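UPF0045 protein MJ1052 (Methanocaldococcus jannaschii, PDB 2EPI) is of unknown function but belongs to a thiamine-binding protein family and so may bind thiamine or a related small molecule. Local coordinates at residues A[23-28]-A[65-70]; A[11-16]-A[74-79]; A[31-36]-A[57-62]; A[5-10]-A[51-56]. One frame throughout, in Å; residues are numbered along the deposited sequence.

Contact 1 (A[23-28]-A[65-70])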
loop_
_atom_site.group_PDB
_atom_site.type_symbol
_atom_site.label_atom_id
_atom_site.label_comp_id
_atom_site.label_asym_id
_atom_site.label_seq_id
_atom_site.Cartn_x
_atom_site.Cartn_y
_atom_site.Cartn_z
ATOM N N SER A 23 18.099 -1.164 7.586
ATOM C CA SER A 23 17.654 -1.410 8.951
ATOM C C SER A 23 17.987 -0.257 9.887
ATOM O O SER A 23 17.240 0.028 10.820
ATOM C CB SER A 23 18.284 -2.701 9.481
ATOM O OG SER A 23 19.698 -2.609 9.499
ATOM N N LYS A 24 19.107 0.409 9.634
ATOM C CA LYS A 24 19.525 1.523 10.475
ATOM C C LYS A 24 18.474 2.631 10.466
ATOM O O LYS A 24 18.192 3.240 11.496
ATOM C CB LYS A 24 20.868 2.072 9.985
ATOM C CG LYS A 24 21.733 2.659 11.090
ATOM C CD LYS A 24 23.150 2.922 10.601
ATOM C CE LYS A 24 24.125 3.097 11.762
ATOM N NZ LYS A 24 23.786 4.258 12.637
ATOM N N TYR A 25 17.887 2.880 9.301
ATOM C CA TYR A 25 16.877 3.923 9.166
ATOM C C TYR A 25 15.518 3.465 9.682
ATOM O O TYR A 25 14.747 4.259 10.223
ATOM C CB TYR A 25 16.780 4.350 7.704
ATOM C CG TYR A 25 18.116 4.771 7.140
ATOM C CD1 TYR A 25 18.818 5.840 7.694
ATOM C CD2 TYR A 25 18.697 4.081 6.078
ATOM C CE1 TYR A 25 20.067 6.210 7.207
ATOM C CE2 TYR A 25 19.946 4.443 5.581
ATOM C CZ TYR A 25 20.625 5.508 6.152
ATOM O OH TYR A 25 21.864 5.867 5.671
ATOM N N VAL A 26 15.232 2.179 9.512
ATOM C CA VAL A 26 13.977 1.608 9.981
ATOM C C VAL A 26 13.953 1.728 11.500
ATOM O O VAL A 26 12.927 2.043 12.102
ATOM C CB VAL A 26 13.866 0.116 9.583
ATOM C CG1 VAL A 26 12.595 -0.491 10.155
ATOM C CG2 VAL A 26 13.889 -0.015 8.066
ATOM N N LYS A 27 15.102 1.478 12.113
ATOM C CA LYS A 27 15.242 1.559 13.559
ATOM C C LYS A 27 15.017 2.994 14.021
ATOM O O LYS A 27 14.339 3.241 15.017
ATOM C CB LYS A 27 16.641 1.090 13.961
ATOM C CG LYS A 27 16.953 1.201 15.442
ATOM C CD LYS A 27 18.394 0.787 15.718
ATOM C CE LYS A 27 19.371 1.676 14.960
ATOM N NZ LYS A 27 20.791 1.295 15.188
ATOM N N LYS A 28 15.591 3.938 13.285
ATOM C CA LYS A 28 15.468 5.353 13.606
ATOM C C LYS A 28 13.999 5.777 13.635
ATOM O O LYS A 28 13.562 6.483 14.544
ATOM C CB LYS A 28 16.230 6.177 12.567
ATOM C CG LYS A 28 16.604 7.579 13.013
ATOM C CD LYS A 28 17.440 8.282 11.950
ATOM C CE LYS A 28 17.957 9.627 12.442
ATOM N NZ LYS A 28 18.500 10.462 11.331
ATOM N N SER A 65 10.506 12.101 7.838
ATOM C CA SER A 65 11.505 13.164 7.793
ATOM C C SER A 65 12.845 12.780 8.399
ATOM O O SER A 65 13.895 13.196 7.912
ATOM C CB SER A 65 10.965 14.412 8.493
ATOM O OG SER A 65 9.721 14.797 7.936
ATOM N N THR A 66 12.810 11.991 9.465
ATOM C CA THR A 66 14.035 11.569 10.131
ATOM C C THR A 66 14.892 10.717 9.204
ATOM O O THR A 66 16.119 10.843 9.184
ATOM C CB THR A 66 13.719 10.774 11.407
ATOM O OG1 THR A 66 12.827 11.528 12.233
ATOM C CG2 THR A 66 14.980 10.514 12.183
ATOM N N VAL A 67 14.252 9.847 8.430
ATOM C CA VAL A 67 14.993 9.001 7.503
ATOM C C VAL A 67 15.467 9.819 6.304
ATOM O O VAL A 67 16.557 9.594 5.779
ATOM C CB VAL A 67 14.133 7.820 7.005
ATOM C CG1 VAL A 67 14.903 7.013 5.969
ATOM C CG2 VAL A 67 13.747 6.929 8.181
ATOM N N LEU A 68 14.650 10.776 5.880
ATOM C CA LEU A 68 15.002 11.621 4.746
ATOM C C LEU A 68 16.205 12.497 5.094
ATOM O O LEU A 68 16.916 12.973 4.212
ATOM C CB LEU A 68 13.806 12.492 4.353
ATOM C CG LEU A 68 13.959 13.414 3.139
ATOM C CD1 LEU A 68 14.298 12.599 1.893
ATOM C CD2 LEU A 68 12.671 14.184 2.936
ATOM N N ASN A 69 16.437 12.702 6.386
ATOM C CA ASN A 69 17.562 13.516 6.824
ATOM C C ASN A 69 18.891 12.909 6.382
ATOM O O ASN A 69 19.853 13.636 6.122
ATOM C CB ASN A 69 17.566 13.652 8.351
ATOM C CG ASN A 69 18.703 14.528 8.854
ATOM O OD1 ASN A 69 18.669 15.748 8.708
ATOM N ND2 ASN A 69 19.722 13.905 9.437
ATOM N N ASP A 70 18.934 11.581 6.279
ATOM C CA ASP A 70 20.160 10.884 5.909
ATOM C C ASP A 70 20.260 10.344 4.482
ATOM O O ASP A 70 21.326 9.879 4.079
ATOM C CB ASP A 70 20.419 9.736 6.888
ATOM C CG ASP A 70 20.344 10.175 8.337
ATOM O OD1 ASP A 70 20.843 11.274 8.653
ATOM O OD2 ASP A 70 19.795 9.412 9.160
#
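The two helices on one side of the four-stranded antiparallel sheet meet here, through Tyr25 and Lys28 of helix 23-33, Thr66 and Val67 of helix 53-68, and Asp70, which follows them. The chain order of the fold, beta-alpha-beta-beta-alpha-beta, is ferredoxin-like. Lys28 reaches across with an extended chain, its CG anti to the backbone N (chi1 -160°). Lys28 NZ makes a salt bridge to Asp70 OD2, 2.7 Å away, on the syn side of the carboxylate and somewhat out of its plane. Lys28 NZ also donates to Thr66 O at 3.2 Å, from above the carbonyl plane. One amine thus ties a main-chain carbonyl to the carboxylate four residues later. Asn69 ND2 donates to the other oxygen, Asp70 OD1, at 3.0 Å, from above the carboxylate plane, which probably adds some restraint. Tyr25 CB packs on Val67 CG1 at 3.7 Å. Tyr25 CE1 meets Asp70 CB at 3.6 Å, the ring and carboxylate planes being 39° apart. Thr66 OG1 turns back to Glu62 O within its own helix. Val67 continues inward onto Ile13 and Pro15 of strand 6-16 and Val74 of strand 73-83, and Tyr25 also rests on Pro15.

Contact 2 (A[11-16]-A[74-79])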
loop_
_atom_site.group_PDB
_atom_site.type_symbol
_atom_site.label_atom_id
_atom_site.label_comp_id
_atom_site.label_asym_id
_atom_site.label_seq_id
_atom_site.Cartn_x
_atom_site.Cartn_y
_atom_site.Cartn_z
ATOM N N VAL A 11 2.622 1.716 9.325
ATOM C CA VAL A 11 3.561 2.589 8.641
ATOM C C VAL A 11 4.773 1.813 8.154
ATOM O O VAL A 11 5.264 0.917 8.837
ATOM C CB VAL A 11 4.066 3.701 9.581
ATOM C CG1 VAL A 11 5.173 4.506 8.894
ATOM C CG2 VAL A 11 2.910 4.612 9.995
ATOM N N SER A 12 5.238 2.149 6.961
ATOM C CA SER A 12 6.437 1.528 6.425
ATOM C C SER A 12 7.188 2.651 5.732
ATOM O O SER A 12 6.592 3.493 5.056
ATOM C CB SER A 12 6.108 0.410 5.435
ATOM O OG SER A 12 5.534 0.915 4.245
ATOM N N ILE A 13 8.496 2.676 5.928
ATOM C CA ILE A 13 9.325 3.704 5.326
ATOM C C ILE A 13 10.415 3.020 4.526
ATOM O O ILE A 13 11.152 2.177 5.047
ATOM C CB ILE A 13 9.945 4.597 6.411
ATOM C CG1 ILE A 13 8.829 5.255 7.221
ATOM C CG2 ILE A 13 10.848 5.647 5.778
ATOM C CD1 ILE A 13 9.288 5.888 8.502
ATOM N N ILE A 14 10.498 3.366 3.248
ATOM C CA ILE A 14 11.498 2.786 2.374
ATOM C C ILE A 14 12.502 3.849 1.959
ATOM O O ILE A 14 12.169 4.777 1.225
ATOM C CB ILE A 14 10.874 2.219 1.091
ATOM C CG1 ILE A 14 9.841 1.146 1.432
ATOM C CG2 ILE A 14 11.966 1.642 0.201
ATOM C CD1 ILE A 14 9.069 0.654 0.227
ATOM N N PRO A 15 13.739 3.748 2.452
ATOM C CA PRO A 15 14.704 4.764 2.041
ATOM C C PRO A 15 15.375 4.293 0.757
ATOM O O PRO A 15 15.657 3.102 0.595
ATOM C CB PRO A 15 15.671 4.816 3.217
ATOM C CG PRO A 15 15.707 3.396 3.669
ATOM C CD PRO A 15 14.251 2.955 3.585
ATOM N N LEU A 16 15.587 5.216 -0.172
ATOM C CA LEU A 16 16.265 4.879 -1.412
ATOM C C LEU A 16 17.648 5.501 -1.315
ATOM O O LEU A 16 17.864 6.648 -1.699
ATOM C CB LEU A 16 15.512 5.422 -2.632
ATOM C CG LEU A 16 14.178 4.731 -2.933
ATOM C CD1 LEU A 16 13.619 5.232 -4.261
ATOM C CD2 LEU A 16 14.390 3.222 -2.995
ATOM N N VAL A 74 12.940 9.154 0.036
ATOM C CA VAL A 74 12.230 8.227 0.907
ATOM C C VAL A 74 10.790 8.049 0.438
ATOM O O VAL A 74 10.124 9.025 0.103
ATOM C CB VAL A 74 12.180 8.756 2.358
ATOM C CG1 VAL A 74 11.390 7.790 3.242
ATOM C CG2 VAL A 74 13.585 8.948 2.895
ATOM N N VAL A 75 10.318 6.803 0.405
ATOM C CA VAL A 75 8.932 6.517 0.040
ATOM C C VAL A 75 8.299 5.972 1.321
ATOM O O VAL A 75 8.657 4.885 1.789
ATOM C CB VAL A 75 8.828 5.466 -1.078
ATOM C CG1 VAL A 75 7.351 5.165 -1.377
ATOM C CG2 VAL A 75 9.501 5.992 -2.344
ATOM N N SER A 76 7.375 6.734 1.896
ATOM C CA SER A 76 6.737 6.327 3.151
ATOM C C SER A 76 5.250 6.060 2.994
ATOM O O SER A 76 4.548 6.794 2.292
ATOM C CB SER A 76 6.969 7.402 4.212
ATOM O OG SER A 76 8.355 7.570 4.447
ATOM N N SER A 77 4.768 5.012 3.660
ATOM C CA SER A 77 3.365 4.631 3.565
ATOM C C SER A 77 2.659 4.641 4.918
ATOM O O SER A 77 3.198 4.146 5.911
ATOM C CB SER A 77 3.246 3.224 2.953
ATOM O OG SER A 77 3.876 3.143 1.676
ATOM N N LEU A 78 1.455 5.212 4.943
ATOM C CA LEU A 78 0.633 5.272 6.145
ATOM C C LEU A 78 -0.747 4.728 5.795
ATOM O O LEU A 78 -1.361 5.158 4.818
ATOM C CB LEU A 78 0.486 6.719 6.645
ATOM C CG LEU A 78 -0.555 6.969 7.754
ATOM C CD1 LEU A 78 -0.166 6.221 9.029
ATOM C CD2 LEU A 78 -0.656 8.468 8.034
ATOM N N LYS A 79 -1.223 3.762 6.569
ATOM C CA LYS A 79 -2.549 3.215 6.325
ATOM C C LYS A 79 -3.335 3.372 7.613
ATOM O O LYS A 79 -2.857 2.992 8.677
ATOM C CB LYS A 79 -2.467 1.740 5.935
ATOM C CG LYS A 79 -3.824 1.132 5.627
ATOM C CD LYS A 79 -3.695 -0.302 5.138
ATOM C CE LYS A 79 -3.014 -0.377 3.783
ATOM N NZ LYS A 79 -2.782 -1.798 3.383
HETATM O O HOH W 1 6.579 2.862 1.894
#
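Val75 and Ser77 of strand 73-83 lie against Ile14 and Ser12 of strand 6-16 in an antiparallel beta ladder, the pairing of the first and last strands of the ferredoxin-like sheet. Val75 buries the largest area in the contact, followed by Ser77. Both belong to hydrogen-bonded pairs. Val75 N donates to Ile14 O at 2.9 Å, nearly straight at 173°, and Ile14 N returns a bond to Val75 O. Ser77 N gives a similarly straight bond to Ser12 O at 2.8 Å, and Ser12 N donates to Ser77 O. The side chains of these four residues share the sheet face turned away from the helices. On it Val75 and Ile14 stand side by side, and Ser77 CB meets Ser12 OG at 3.5 Å. Ile14 also packs on Val75 of the fourth subunit.

The other face, turned to the helices, is mostly apolar. Val74 CG1 presses on Ile13 CG2 at 3.4 Å, a tight fit. Val11 CG2 meets Leu78 CD1 at 3.6 Å. Between them Ser76 OG sits against Ile13 and bonds to His64 of helix 53-68. Beyond strand 73-83 the sheet runs on, because residues 74-79 pair with an antiparallel strand of the second subunit.

A water spans the first face. Ser77 OG lies anti to its own carbonyl carbon (chi1 -57°), which points it at this water. Ser77 OG donates to the water at 2.7 Å, and the water in turn donates to Val75 O at 2.9 Å and to Ser12 O.

Contact 3 (A[31-36]-A[57-62])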
loop_
_atom_site.group_PDB
_atom_site.type_symbol
_atom_site.label_atom_id
_atom_site.label_comp_id
_atom_site.label_asym_id
_atom_site.label_seq_id
_atom_site.Cartn_x
_atom_site.Cartn_y
_atom_site.Cartn_z
ATOM N N GLU A 31 12.130 4.498 16.695
ATOM C CA GLU A 31 12.435 5.274 17.888
ATOM C C GLU A 31 11.597 6.548 17.946
ATOM O O GLU A 31 11.245 7.023 19.026
ATOM C CB GLU A 31 13.924 5.620 17.936
ATOM C CG GLU A 31 14.807 4.417 18.214
ATOM C CD GLU A 31 14.412 3.698 19.491
ATOM O OE1 GLU A 31 14.487 4.320 20.574
ATOM O OE2 GLU A 31 14.020 2.513 19.412
ATOM N N VAL A 32 11.280 7.105 16.785
ATOM C CA VAL A 32 10.468 8.309 16.744
ATOM C C VAL A 32 9.064 8.001 17.264
ATOM O O VAL A 32 8.503 8.770 18.042
ATOM C CB VAL A 32 10.374 8.873 15.309
ATOM C CG1 VAL A 32 9.263 9.907 15.225
ATOM C CG2 VAL A 32 11.704 9.498 14.915
ATOM N N PHE A 33 8.505 6.869 16.843
ATOM C CA PHE A 33 7.162 6.484 17.274
ATOM C C PHE A 33 7.051 6.391 18.791
ATOM O O PHE A 33 5.997 6.665 19.364
ATOM C CB PHE A 33 6.758 5.131 16.676
ATOM C CG PHE A 33 6.742 5.102 15.178
ATOM C CD1 PHE A 33 6.188 6.150 14.451
ATOM C CD2 PHE A 33 7.254 4.007 14.489
ATOM C CE1 PHE A 33 6.145 6.109 13.056
ATOM C CE2 PHE A 33 7.216 3.955 13.099
ATOM C CZ PHE A 33 6.659 5.008 12.380
ATOM N N LYS A 34 8.140 6.000 19.440
ATOM C CA LYS A 34 8.143 5.866 20.888
ATOM C C LYS A 34 8.103 7.203 21.622
ATOM O O LYS A 34 8.020 7.233 22.847
ATOM C CB LYS A 34 9.361 5.053 21.335
ATOM C CG LYS A 34 9.320 3.606 20.866
ATOM C CD LYS A 34 10.504 2.817 21.394
ATOM C CE LYS A 34 10.345 1.329 21.112
ATOM N NZ LYS A 34 10.184 1.043 19.661
ATOM N N LYS A 35 8.154 8.306 20.876
ATOM C CA LYS A 35 8.098 9.634 21.480
ATOM C C LYS A 35 6.661 10.139 21.532
ATOM O O LYS A 35 6.384 11.209 22.083
ATOM C CB LYS A 35 8.946 10.630 20.690
ATOM C CG LYS A 35 10.436 10.341 20.709
ATOM C CD LYS A 35 11.232 11.568 20.291
ATOM C CE LYS A 35 10.855 12.035 18.894
ATOM N NZ LYS A 35 11.578 13.279 18.514
ATOM N N TYR A 36 5.747 9.375 20.944
ATOM C CA TYR A 36 4.338 9.747 20.934
ATOM C C TYR A 36 3.548 8.792 21.812
ATOM O O TYR A 36 4.013 7.694 22.116
ATOM C CB TYR A 36 3.785 9.723 19.509
ATOM C CG TYR A 36 4.400 10.766 18.611
ATOM C CD1 TYR A 36 5.689 10.606 18.100
ATOM C CD2 TYR A 36 3.708 11.935 18.299
ATOM C CE1 TYR A 36 6.273 11.586 17.301
ATOM C CE2 TYR A 36 4.285 12.921 17.506
ATOM C CZ TYR A 36 5.563 12.742 17.011
ATOM O OH TYR A 36 6.132 13.723 16.232
ATOM N N LEU A 57 -0.419 10.982 12.675
ATOM C CA LEU A 57 -0.040 11.775 11.507
ATOM C C LEU A 57 1.265 12.521 11.780
ATOM O O LEU A 57 2.149 12.576 10.924
ATOM C CB LEU A 57 -1.156 12.762 11.153
ATOM C CG LEU A 57 -2.409 12.101 10.576
ATOM C CD1 LEU A 57 -3.557 13.094 10.552
ATOM C CD2 LEU A 57 -2.112 11.579 9.183
ATOM N N LYS A 58 1.387 13.091 12.977
ATOM C CA LYS A 58 2.597 13.817 13.349
ATOM C C LYS A 58 3.773 12.847 13.442
ATOM O O LYS A 58 4.881 13.158 13.010
ATOM C CB LYS A 58 2.436 14.499 14.711
ATOM C CG LYS A 58 1.337 15.543 14.816
ATOM C CD LYS A 58 1.271 16.047 16.256
ATOM C CE LYS A 58 0.051 16.905 16.517
ATOM N NZ LYS A 58 -0.038 17.244 17.971
ATOM N N ALA A 59 3.526 11.679 14.030
ATOM C CA ALA A 59 4.569 10.672 14.186
ATOM C C ALA A 59 5.011 10.185 12.817
ATOM O O ALA A 59 6.197 9.969 12.576
ATOM C CB ALA A 59 4.056 9.497 15.022
ATOM N N PHE A 60 4.047 10.016 11.921
ATOM C CA PHE A 60 4.335 9.564 10.569
ATOM C C PHE A 60 5.241 10.578 9.881
ATOM O O PHE A 60 6.271 10.222 9.308
ATOM C CB PHE A 60 3.034 9.415 9.781
ATOM C CG PHE A 60 3.237 9.118 8.324
ATOM C CD1 PHE A 60 3.833 7.929 7.916
ATOM C CD2 PHE A 60 2.812 10.022 7.353
ATOM C CE1 PHE A 60 4.004 7.636 6.569
ATOM C CE2 PHE A 60 2.979 9.735 5.994
ATOM C CZ PHE A 60 3.575 8.540 5.605
ATOM N N LYS A 61 4.866 11.852 9.949
ATOM C CA LYS A 61 5.672 12.883 9.313
ATOM C C LYS A 61 7.086 12.925 9.874
ATOM O O LYS A 61 8.059 13.033 9.124
ATOM C CB LYS A 61 5.022 14.256 9.478
ATOM C CG LYS A 61 5.766 15.357 8.747
ATOM C CD LYS A 61 5.195 16.726 9.066
ATOM C CE LYS A 61 5.982 17.818 8.360
ATOM N NZ LYS A 61 5.518 19.177 8.757
ATOM N N GLU A 62 7.215 12.838 11.193
ATOM C CA GLU A 62 8.542 12.898 11.786
ATOM C C GLU A 62 9.393 11.693 11.408
ATOM O O GLU A 62 10.585 11.835 11.128
ATOM C CB GLU A 62 8.456 13.037 13.313
ATOM C CG GLU A 62 9.823 12.999 13.994
ATOM C CD GLU A 62 9.790 13.402 15.458
ATOM O OE1 GLU A 62 8.711 13.352 16.080
ATOM O OE2 GLU A 62 10.864 13.757 15.994
HETATM O O HOH W 2 8.554 14.640 18.411
#
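Glu62 of helix 53-68 takes the polar bonds from the end of helix 23-33 and the type I turn that follows it. Lys35 NZ forms a salt bridge to Glu62 OE2 at 2.7 Å, on the syn side. Tyr36 OH donates to Glu62 OE1 at 2.6 Å, nearly along the C-O bond, with ring and carboxylate planes 82° apart. A water also donates to OE1 and is weakly bonded by Lys35 NZ.

Ala59 CB makes a CH-pi contact over the centre of the Tyr36 ring, 3.7 Å from the centroid. The ring gets there with CG anti to the carbonyl carbon (chi1 -66°). Lys58 CB touches Tyr36 CE2 at 3.7 Å, while the Lys58 amine turns away to Glu55.

Carbon contacts complete the interface. Val32 CG1 lies on the Glu62 methylene CG at 3.4 Å, and Phe33 CD1 meets Ala59 CB at 4.0 Å. Phe33 continues onto Val11, Thr47 and Leu49 of the sheet.

A leucine in place of Tyr36 would probably leave Glu62 OE1 without its phenol donor and Ala59 without its aromatic cover. With a lysine on one oxygen and a phenol and a water on the other, the carboxylate is probably kept ionised and restrained in rotation.

Contact 4 (A[5-10]-A[51-56])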
loop_
_atom_site.group_PDB
_atom_site.type_symbol
_atom_site.label_atom_id
_atom_site.label_comp_id
_atom_site.label_asym_id
_atom_site.label_seq_id
_atom_site.Cartn_x
_atom_site.Cartn_y
_atom_site.Cartn_z
ATOM N N ARG A 5 -9.074 10.449 19.289
ATOM C CA ARG A 5 -9.800 9.909 18.155
ATOM C C ARG A 5 -8.931 8.714 17.789
ATOM O O ARG A 5 -8.072 8.802 16.913
ATOM C CB ARG A 5 -9.837 10.912 17.004
ATOM C CG ARG A 5 -10.510 10.368 15.760
ATOM C CD ARG A 5 -10.568 11.397 14.648
ATOM N NE ARG A 5 -11.024 10.790 13.404
ATOM C CZ ARG A 5 -11.192 11.448 12.262
ATOM N NH1 ARG A 5 -10.943 12.752 12.196
ATOM N NH2 ARG A 5 -11.603 10.796 11.185
ATOM N N LYS A 6 -9.151 7.603 18.482
ATOM C CA LYS A 6 -8.353 6.403 18.278
ATOM C C LYS A 6 -8.555 5.647 16.969
ATOM O O LYS A 6 -9.680 5.454 16.498
ATOM C CB LYS A 6 -8.556 5.449 19.462
ATOM C CG LYS A 6 -7.642 4.233 19.437
ATOM C CD LYS A 6 -7.792 3.382 20.693
ATOM C CE LYS A 6 -7.310 4.130 21.933
ATOM N NZ LYS A 6 -7.390 3.278 23.154
ATOM N N VAL A 7 -7.435 5.223 16.390
ATOM C CA VAL A 7 -7.424 4.460 15.151
ATOM C C VAL A 7 -6.251 3.490 15.199
ATOM O O VAL A 7 -5.383 3.597 16.062
ATOM C CB VAL A 7 -7.224 5.368 13.904
ATOM C CG1 VAL A 7 -8.290 6.452 13.864
ATOM C CG2 VAL A 7 -5.827 5.989 13.925
ATOM N N VAL A 8 -6.245 2.527 14.288
ATOM C CA VAL A 8 -5.141 1.575 14.190
ATOM C C VAL A 8 -4.508 1.906 12.847
ATOM O O VAL A 8 -5.213 2.213 11.886
ATOM C CB VAL A 8 -5.626 0.113 14.169
ATOM C CG1 VAL A 8 -4.426 -0.826 14.076
ATOM C CG2 VAL A 8 -6.419 -0.189 15.422
ATOM N N ALA A 9 -3.186 1.858 12.766
ATOM C CA ALA A 9 -2.535 2.193 11.506
ATOM C C ALA A 9 -1.277 1.375 11.291
ATOM O O ALA A 9 -0.799 0.707 12.202
ATOM C CB ALA A 9 -2.187 3.667 11.498
ATOM N N GLU A 10 -0.761 1.413 10.069
ATOM C CA GLU A 10 0.478 0.715 9.771
ATOM C C GLU A 10 1.351 1.649 8.957
ATOM O O GLU A 10 0.884 2.302 8.022
ATOM C CB GLU A 10 0.234 -0.582 9.001
ATOM C CG GLU A 10 1.532 -1.360 8.759
ATOM C CD GLU A 10 1.302 -2.752 8.209
ATOM O OE1 GLU A 10 0.506 -2.887 7.259
ATOM O OE2 GLU A 10 1.929 -3.711 8.725
ATOM N N GLY A 51 -3.559 4.695 18.451
ATOM C CA GLY A 51 -3.607 5.945 19.188
ATOM C C GLY A 51 -4.388 7.011 18.452
ATOM O O GLY A 51 -5.086 6.718 17.485
ATOM N N ASP A 52 -4.264 8.254 18.915
ATOM C CA ASP A 52 -4.962 9.383 18.314
ATOM C C ASP A 52 -4.522 9.622 16.870
ATOM O O ASP A 52 -3.330 9.576 16.560
ATOM C CB ASP A 52 -4.717 10.648 19.136
ATOM C CG ASP A 52 -5.380 11.866 18.530
ATOM O OD1 ASP A 52 -6.629 11.954 18.585
ATOM O OD2 ASP A 52 -4.654 12.728 17.985
ATOM N N LEU A 53 -5.485 9.900 15.996
ATOM C CA LEU A 53 -5.188 10.124 14.582
ATOM C C LEU A 53 -4.184 11.243 14.338
ATOM O O LEU A 53 -3.268 11.092 13.534
ATOM C CB LEU A 53 -6.476 10.405 13.801
ATOM C CG LEU A 53 -6.328 10.688 12.300
ATOM C CD1 LEU A 53 -5.544 9.574 11.619
ATOM C CD2 LEU A 53 -7.710 10.815 11.676
ATOM N N ASP A 54 -4.346 12.369 15.027
ATOM C CA ASP A 54 -3.422 13.473 14.833
ATOM C C ASP A 54 -2.015 13.118 15.304
ATOM O O ASP A 54 -1.032 13.508 14.677
ATOM C CB ASP A 54 -3.918 14.730 15.555
ATOM C CG ASP A 54 -5.196 15.274 14.954
ATOM O OD1 ASP A 54 -5.327 15.235 13.713
ATOM O OD2 ASP A 54 -6.065 15.751 15.719
ATOM N N GLU A 55 -1.913 12.374 16.399
ATOM C CA GLU A 55 -0.599 11.988 16.897
ATOM C C GLU A 55 0.083 11.047 15.908
ATOM O O GLU A 55 1.295 11.129 15.699
ATOM C CB GLU A 55 -0.714 11.323 18.271
ATOM C CG GLU A 55 -1.157 12.288 19.368
ATOM C CD GLU A 55 -0.271 13.522 19.442
ATOM O OE1 GLU A 55 0.940 13.370 19.704
ATOM O OE2 GLU A 55 -0.782 14.646 19.234
ATOM N N ILE A 56 -0.693 10.161 15.296
ATOM C CA ILE A 56 -0.134 9.222 14.328
ATOM C C ILE A 56 0.338 9.969 13.086
ATOM O O ILE A 56 1.377 9.639 12.515
ATOM C CB ILE A 56 -1.167 8.133 13.947
ATOM C CG1 ILE A 56 -1.277 7.124 15.098
ATOM C CG2 ILE A 56 -0.752 7.424 12.650
ATOM C CD1 ILE A 56 -2.313 6.040 14.887
#
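Arg5 meets Asp52 and Leu53 where the start of strand 6-16 runs beside the start of helix 53-68. Arg5 N donates to Asp52 OD1 at 3.0 Å and 160°, using the anti lone pair of that oxygen. Arg5 O accepts from Leu53 N, also at 3.0 Å. The extended Arg5 side chain runs alongside Leu53 in the same direction. Leu53 CD2 lies over one face of the Arg5 guanidinium, 3.6 Å from CZ. The chain then closes a short antiparallel bridge, with Val7 N donating to Gly51 O at 3.0 Å and Gly51 N donating to Val7 O. Below it Val7 CG2 meets Ile56 CD1 at 3.6 Å, and Ala9 CB touches the same methyl at 4.1 Å.

The next shell sets these groups. Asp52 is the N-cap of helix 53-68. Its CG lies anti to the backbone N (chi1 178°), and Asp52 OD2 accepts from Glu55 N at 3.2 Å while OD1 faces the strand. Gly51 is where the chain turns from strand 46-50 into the helix. A side chain at its backbone angles would strike the preceding carbonyl. Further out, the Arg5 guanidinium makes a salt bridge to Glu82 and bonds to Ser65 of the second subunit.

With an alanine at Asp52, Arg5 N and Glu55 N would probably both lose their carboxylate acceptor, and the helix start its cap. One carboxylate thus bonds the residue before the strand with OD1 and caps the helix with OD2; its negative charge probably suits the helix dipole.

How the contacts relate
Contacts 1 and 3 join the same two helices, 23-33 and 53-68, with centres 12 Å apart. They touch where Thr66 OG1 meets Val32 CG2 at 3.5 Å. Contact 2 pairs two strands of the sheet on which both rest. Contact 1 meets it through Val67 CG1 and Pro15 CB, 3.6 Å apart, and contact 3 through Phe60 CE1 and Leu78 CB, also 3.6 Å apart. Contact 4 anchors the opposite end of helix 53-68. Its centre is about 21 Å from that of contact 1, across the chain's centre. It shares strand 6-16 with contact 2, where Lys79 N probably bonds to Glu10 O at 2.9 Å. All four contacts reach the second subunit.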